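Local structure of 6-phosphogluconate dehydrogenase (Pseudomonas syringae, 5U5G) at residues Glu120-Gly125 against Gly167-Leu172; Ser136-Gly141 against Thr161-Pro166. The protein probably catalyses the NADPH-dependent reduction of 2-oxopropylphosphonate to a hydroxypropylphosphonate during fosfomycin biosynthesis. All blocks are in the same frame, centred on the assembly; numbering follows the deposited sequence.

Contact 1: residues Glu120-Gly125 against Gly167-Leu172; sequences ECPVSG and GKAQRL. With 7VD ((2-oxopropyl)phosphonic acid), chain F.
The carboxylate of Glu-120 takes two backbone amides at the start of helix 168-196. Its OE1 accepts Gly-167 N at 2.7 Å through the syn lone pair, and its OE2 accepts Gln-170 N at 2.8 Å nearly along the C-O axis. Gly-167 is the N-cap residue, so the carboxylate, if ionised, is probably favoured by the helix N-terminus. With CG anti to the backbone N (chi1 167°) and the rest extended, the Glu-120 chain reaches from strand to helix. The Gln-170 chain bends at chi2 and lays its amide beside Pro-122, with NE2 3.8 Å from Pro-122 CD. Ala-169 CB packs against the same proline, 3.7 Å from Pro-122 CD. This strand, 117-124, belongs to the Rossmann-type nucleotide-binding domain, and the helix is the long one leading into the C-terminal domain. At the end of the strand, Ser-124 OG donates to 7VD O2 at 2.8 Å, and just past it Gly-125 N to 7VD O3 at 2.7 Å; Lys-173 and Tyr-217 also bond the ligand. Outside the two segments, His-108 NE2 also bonds Glu-120 OE1, Ser-97 O and Ile-99 N hold the Gln-170 amide, and Arg-212 N of the second subunit bonds Ser-124 OG.

Contact 2: residues Ser136-Gly141 against Thr161-Pro166; sequences SAIVSG and TYVPEP
Tyr-162 reaches from its strand to the backbone of 136-141, its hydroxyl OH donating to Gly-141 O at 2.7 Å from a position tilted off the carbonyl plane. Its CG lies anti to the backbone N (chi1 -177°), which carries the ring across Val-139, whose CG1 is 4.1 Å from CD1 of Tyr-162. Pro-164 CG sits over one ring face, toward the rim, and Tyr-146 of helix 143-156 stacks with the ring. The strand backbones run parallel, as the two strands of a beta-alpha-beta unit, laddered by Thr-161 N to Ala-137 O, Val-139 N to Thr-161 O and Val-163 N to Val-139 O. Ile-138, on the sheet face it shares with Thr-161, has CG2 anti to its backbone N; Val-163 holds CG2 between backbone N and carbonyl carbon. These methyls meet at 3.7 Å as the side chains cross obliquely. A water spans Ala-137 O and Thr-161 OG1. Next along the chain, Ser-140 turns OG anti to its carbonyl carbon (chi1 -65°), placing it 2.7 Å from Val-163 O and 3.0 Å from Glu-165 O; one proton cannot fully serve both. The same OG is bonded to Ala-169 N in the following helix. Gly-141 N bonds Pro-164 O, at 2.9 Å.

Along the chain, contact 2 is nested inside the loop closed by contact 1: 120-125 comes first, then 136-141, 161-166 and directly after it 167-172. Their centres lie about 7 Å apart. Strands 117-124 and 135-139 are antiparallel neighbours in the mixed sheet, joined across the two contacts by the probable bonds Ser-124 N to Ser-136 O and Glu-120 O to Ser-140 N. Strand 157-162, outermost within this chain, passes through Pro-166 into helix 168-196. Contact 2 thus forms the edge of the sheet within this chain, while contact 1 ties the departing interdomain helix to that sheet beside the phosphonate pocket. Both also touch the second subunit.

Contact 1: residues Glu120-Gly125 against Gly167-Leu172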
loop_
_atom_site.group_PDB
_atom_site.type_symbol
_atom_site.label_atom_id
_atom_site.label_comp_id
_atom_site.label_asym_id
_atom_site.label_seq_id
_atom_site.Cartn_x
_atom_site.Cartn_y
_atom_site.Cartn_z
ATOM N N GLU A 120 25.361 -7.518 3.955
ATOM C CA GLU A 120 24.377 -6.532 4.383
ATOM C C GLU A 120 23.010 -6.995 3.881
ATOM O O GLU A 120 22.756 -6.980 2.677
ATOM C CB GLU A 120 24.792 -5.170 3.823
ATOM C CG GLU A 120 23.799 -4.029 3.856
ATOM C CD GLU A 120 24.287 -2.826 3.029
ATOM O OE1 GLU A 120 25.502 -2.737 2.727
ATOM O OE2 GLU A 120 23.453 -1.978 2.663
ATOM N N CYS A 121 22.136 -7.448 4.791
ATOM C CA CYS A 121 20.922 -8.178 4.400
ATOM C C CYS A 121 19.693 -7.712 5.186
ATOM O O CYS A 121 19.073 -8.494 5.920
ATOM C CB CYS A 121 21.146 -9.683 4.577
ATOM S SG CYS A 121 19.897 -10.758 3.813
ATOM N N PRO A 122 19.286 -6.445 5.041
ATOM C CA PRO A 122 18.029 -6.020 5.674
ATOM C C PRO A 122 16.860 -6.785 5.067
ATOM O O PRO A 122 16.929 -7.259 3.930
ATOM C CB PRO A 122 17.954 -4.517 5.371
ATOM C CG PRO A 122 18.833 -4.315 4.144
ATOM C CD PRO A 122 19.939 -5.341 4.299
ATOM N N VAL A 123 15.791 -6.944 5.854
ATOM C CA VAL A 123 14.665 -7.783 5.460
ATOM C C VAL A 123 13.351 -7.040 5.667
ATOM O O VAL A 123 13.279 -6.035 6.375
ATOM C CB VAL A 123 14.643 -9.116 6.235
ATOM C CG1 VAL A 123 15.884 -9.950 5.908
ATOM C CG2 VAL A 123 14.532 -8.852 7.736
ATOM N N SER A 124 12.297 -7.558 5.037
ATOM C CA SER A 124 10.964 -6.996 5.204
ATOM C C SER A 124 9.940 -8.120 5.152
ATOM O O SER A 124 10.093 -9.086 4.398
ATOM C CB SER A 124 10.667 -5.946 4.129
ATOM O OG SER A 124 9.444 -5.291 4.372
ATOM N N GLY A 125 8.889 -7.983 5.954
ATOM C CA GLY A 125 7.859 -9.005 5.997
ATOM C C GLY A 125 7.386 -9.280 7.408
ATOM O O GLY A 125 6.424 -10.021 7.605
ATOM N N GLY A 167 26.182 -0.593 1.283
ATOM C CA GLY A 167 25.299 0.465 1.707
ATOM C C GLY A 167 24.030 0.593 0.895
ATOM O O GLY A 167 23.088 1.246 1.354
ATOM N N LYS A 168 23.968 -0.030 -0.288
ATOM C CA LYS A 168 22.807 0.153 -1.160
ATOM C C LYS A 168 21.577 -0.550 -0.600
ATOM O O LYS A 168 20.463 -0.023 -0.691
ATOM C CB LYS A 168 23.106 -0.348 -2.573
ATOM C CG LYS A 168 21.947 -0.121 -3.550
ATOM C CD LYS A 168 22.381 -0.282 -5.017
ATOM C CE LYS A 168 21.239 0.054 -5.948
ATOM N NZ LYS A 168 21.604 -0.089 -7.372
ATOM N N ALA A 169 21.754 -1.749 -0.036
ATOM C CA ALA A 169 20.620 -2.446 0.559
ATOM C C ALA A 169 19.998 -1.624 1.676
ATOM O O ALA A 169 18.768 -1.533 1.777
ATOM C CB ALA A 169 21.050 -3.825 1.072
ATOM N N GLN A 170 20.825 -0.999 2.525
ATOM C CA GLN A 170 20.252 -0.202 3.607
ATOM C C GLN A 170 19.559 1.037 3.062
ATOM O O GLN A 170 18.523 1.448 3.589
ATOM C CB GLN A 170 21.314 0.200 4.634
ATOM C CG GLN A 170 21.883 -0.965 5.464
ATOM C CD GLN A 170 20.842 -1.639 6.354
ATOM O OE1 GLN A 170 19.750 -1.110 6.585
ATOM N NE2 GLN A 170 21.182 -2.801 6.863
ATOM N N ARG A 171 20.120 1.645 2.014
ATOM C CA ARG A 171 19.464 2.795 1.396
ATOM C C ARG A 171 18.054 2.435 0.954
ATOM O O ARG A 171 17.098 3.166 1.234
ATOM C CB ARG A 171 20.289 3.300 0.209
ATOM C CG ARG A 171 21.603 3.935 0.627
ATOM C CD ARG A 171 22.483 4.375 -0.548
ATOM N NE ARG A 171 23.704 4.969 -0.005
ATOM C CZ ARG A 171 24.901 4.383 0.015
ATOM N NH1 ARG A 171 25.089 3.187 -0.532
ATOM N NH2 ARG A 171 25.924 5.014 0.564
ATOM N N LEU A 172 17.910 1.290 0.278
ATOM C CA LEU A 172 16.610 0.851 -0.219
ATOM C C LEU A 172 15.660 0.475 0.920
ATOM O O LEU A 172 14.458 0.778 0.866
ATOM C CB LEU A 172 16.814 -0.325 -1.168
ATOM C CG LEU A 172 17.460 0.091 -2.493
ATOM C CD1 LEU A 172 18.095 -1.110 -3.171
ATOM C CD2 LEU A 172 16.400 0.736 -3.382
HETATM P P1 7VD F . 8.735 -4.710 7.970
HETATM C C1 7VD F . 9.048 -4.036 9.626
HETATM O O2 7VD F . 9.505 -4.029 6.864
HETATM O O3 7VD F . 8.971 -6.201 7.917
HETATM O O4 7VD F . 7.260 -4.415 7.847
HETATM C C6 7VD F . 10.197 -3.068 9.752
HETATM O O7 7VD F . 11.226 -3.207 9.091
HETATM C C8 7VD F . 9.995 -1.939 10.726
#

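Contact 2: residues Ser136-Gly141 against Thr161-Pro166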
loop_
_atom_site.group_PDB
_atom_site.type_symbol
_atom_site.label_atom_id
_atom_site.label_comp_id
_atom_site.label_asym_id
_atom_site.label_seq_id
_atom_site.Cartn_x
_atom_site.Cartn_y
_atom_site.Cartn_z
ATOM N N SER A 136 11.209 -10.821 2.401
ATOM C CA SER A 136 11.986 -10.249 1.310
ATOM C C SER A 136 13.316 -9.754 1.860
ATOM O O SER A 136 13.356 -9.080 2.892
ATOM C CB SER A 136 11.253 -9.086 0.636
ATOM O OG SER A 136 9.984 -9.487 0.170
ATOM N N ALA A 137 14.395 -10.073 1.167
ATOM C CA ALA A 137 15.721 -9.603 1.539
ATOM C C ALA A 137 16.259 -8.659 0.468
ATOM O O ALA A 137 15.958 -8.803 -0.722
ATOM C CB ALA A 137 16.688 -10.780 1.750
ATOM N N ILE A 138 17.024 -7.663 0.919
ATOM C CA ILE A 138 17.823 -6.789 0.063
ATOM C C ILE A 138 19.274 -6.976 0.480
ATOM O O ILE A 138 19.593 -6.870 1.667
ATOM C CB ILE A 138 17.411 -5.312 0.205
ATOM C CG1 ILE A 138 15.892 -5.190 0.354
ATOM C CG2 ILE A 138 17.973 -4.486 -0.963
ATOM C CD1 ILE A 138 15.448 -3.899 1.034
ATOM N N VAL A 139 20.147 -7.273 -0.473
ATOM C CA VAL A 139 21.460 -7.823 -0.143
ATOM C C VAL A 139 22.551 -7.029 -0.840
ATOM O O VAL A 139 22.538 -6.895 -2.072
ATOM C CB VAL A 139 21.572 -9.312 -0.527
ATOM C CG1 VAL A 139 22.925 -9.868 -0.099
ATOM C CG2 VAL A 139 20.441 -10.115 0.083
ATOM N N SER A 140 23.514 -6.539 -0.056
ATOM C CA SER A 140 24.726 -5.933 -0.583
ATOM C C SER A 140 25.941 -6.692 -0.063
ATOM O O SER A 140 25.933 -7.226 1.052
ATOM C CB SER A 140 24.853 -4.461 -0.184
ATOM O OG SER A 140 23.829 -3.675 -0.748
ATOM N N GLY A 141 26.995 -6.706 -0.867
ATOM C CA GLY A 141 28.206 -7.407 -0.509
ATOM C C GLY A 141 28.790 -8.180 -1.676
ATOM O O GLY A 141 28.275 -8.127 -2.801
ATOM N N THR A 161 16.689 -9.580 -3.339
ATOM C CA THR A 161 17.173 -8.613 -4.330
ATOM C C THR A 161 18.645 -8.315 -4.053
ATOM O O THR A 161 18.979 -7.670 -3.053
ATOM C CB THR A 161 16.343 -7.323 -4.313
ATOM O OG1 THR A 161 14.964 -7.620 -4.560
ATOM C CG2 THR A 161 16.825 -6.356 -5.392
ATOM N N TYR A 162 19.524 -8.766 -4.946
ATOM C CA TYR A 162 20.961 -8.570 -4.794
ATOM C C TYR A 162 21.365 -7.237 -5.421
ATOM O O TYR A 162 21.232 -7.053 -6.636
ATOM C CB TYR A 162 21.716 -9.730 -5.442
ATOM C CG TYR A 162 23.213 -9.688 -5.286
ATOM C CD1 TYR A 162 23.796 -9.319 -4.084
ATOM C CD2 TYR A 162 24.051 -10.069 -6.338
ATOM C CE1 TYR A 162 25.178 -9.300 -3.935
ATOM C CE2 TYR A 162 25.433 -10.057 -6.194
ATOM C CZ TYR A 162 25.987 -9.670 -4.992
ATOM O OH TYR A 162 27.352 -9.642 -4.839
ATOM N N VAL A 163 21.842 -6.311 -4.593
ATOM C CA VAL A 163 22.347 -5.022 -5.057
ATOM C C VAL A 163 23.754 -4.846 -4.480
ATOM O O VAL A 163 23.922 -4.298 -3.378
ATOM C CB VAL A 163 21.386 -3.880 -4.680
ATOM C CG1 VAL A 163 20.189 -3.856 -5.642
ATOM C CG2 VAL A 163 20.883 -4.036 -3.213
ATOM N N PRO A 164 24.793 -5.256 -5.219
ATOM C CA PRO A 164 26.101 -5.537 -4.588
ATOM C C PRO A 164 26.740 -4.368 -3.860
ATOM O O PRO A 164 27.417 -4.589 -2.849
ATOM C CB PRO A 164 26.973 -5.977 -5.780
ATOM C CG PRO A 164 26.025 -6.407 -6.837
ATOM C CD PRO A 164 24.770 -5.599 -6.651
ATOM N N GLU A 165 26.561 -3.145 -4.350
ATOM C CA GLU A 165 27.277 -1.995 -3.805
ATOM C C GLU A 165 27.039 -1.857 -2.304
ATOM O O GLU A 165 25.881 -1.796 -1.867
ATOM C CB GLU A 165 26.834 -0.719 -4.515
ATOM C CG GLU A 165 27.455 0.550 -3.953
ATOM C CD GLU A 165 26.880 1.823 -4.580
ATOM O OE1 GLU A 165 25.696 1.817 -4.981
ATOM O OE2 GLU A 165 27.620 2.828 -4.681
ATOM N N PRO A 166 28.098 -1.785 -1.491
ATOM C CA PRO A 166 27.917 -1.626 -0.040
ATOM C C PRO A 166 27.067 -0.413 0.306
ATOM O O PRO A 166 27.206 0.664 -0.280
ATOM C CB PRO A 166 29.349 -1.463 0.479
ATOM C CG PRO A 166 30.205 -2.175 -0.539
ATOM C CD PRO A 166 29.514 -1.948 -1.869
HETATM O O HOH W 1 13.688 -7.340 -1.869
#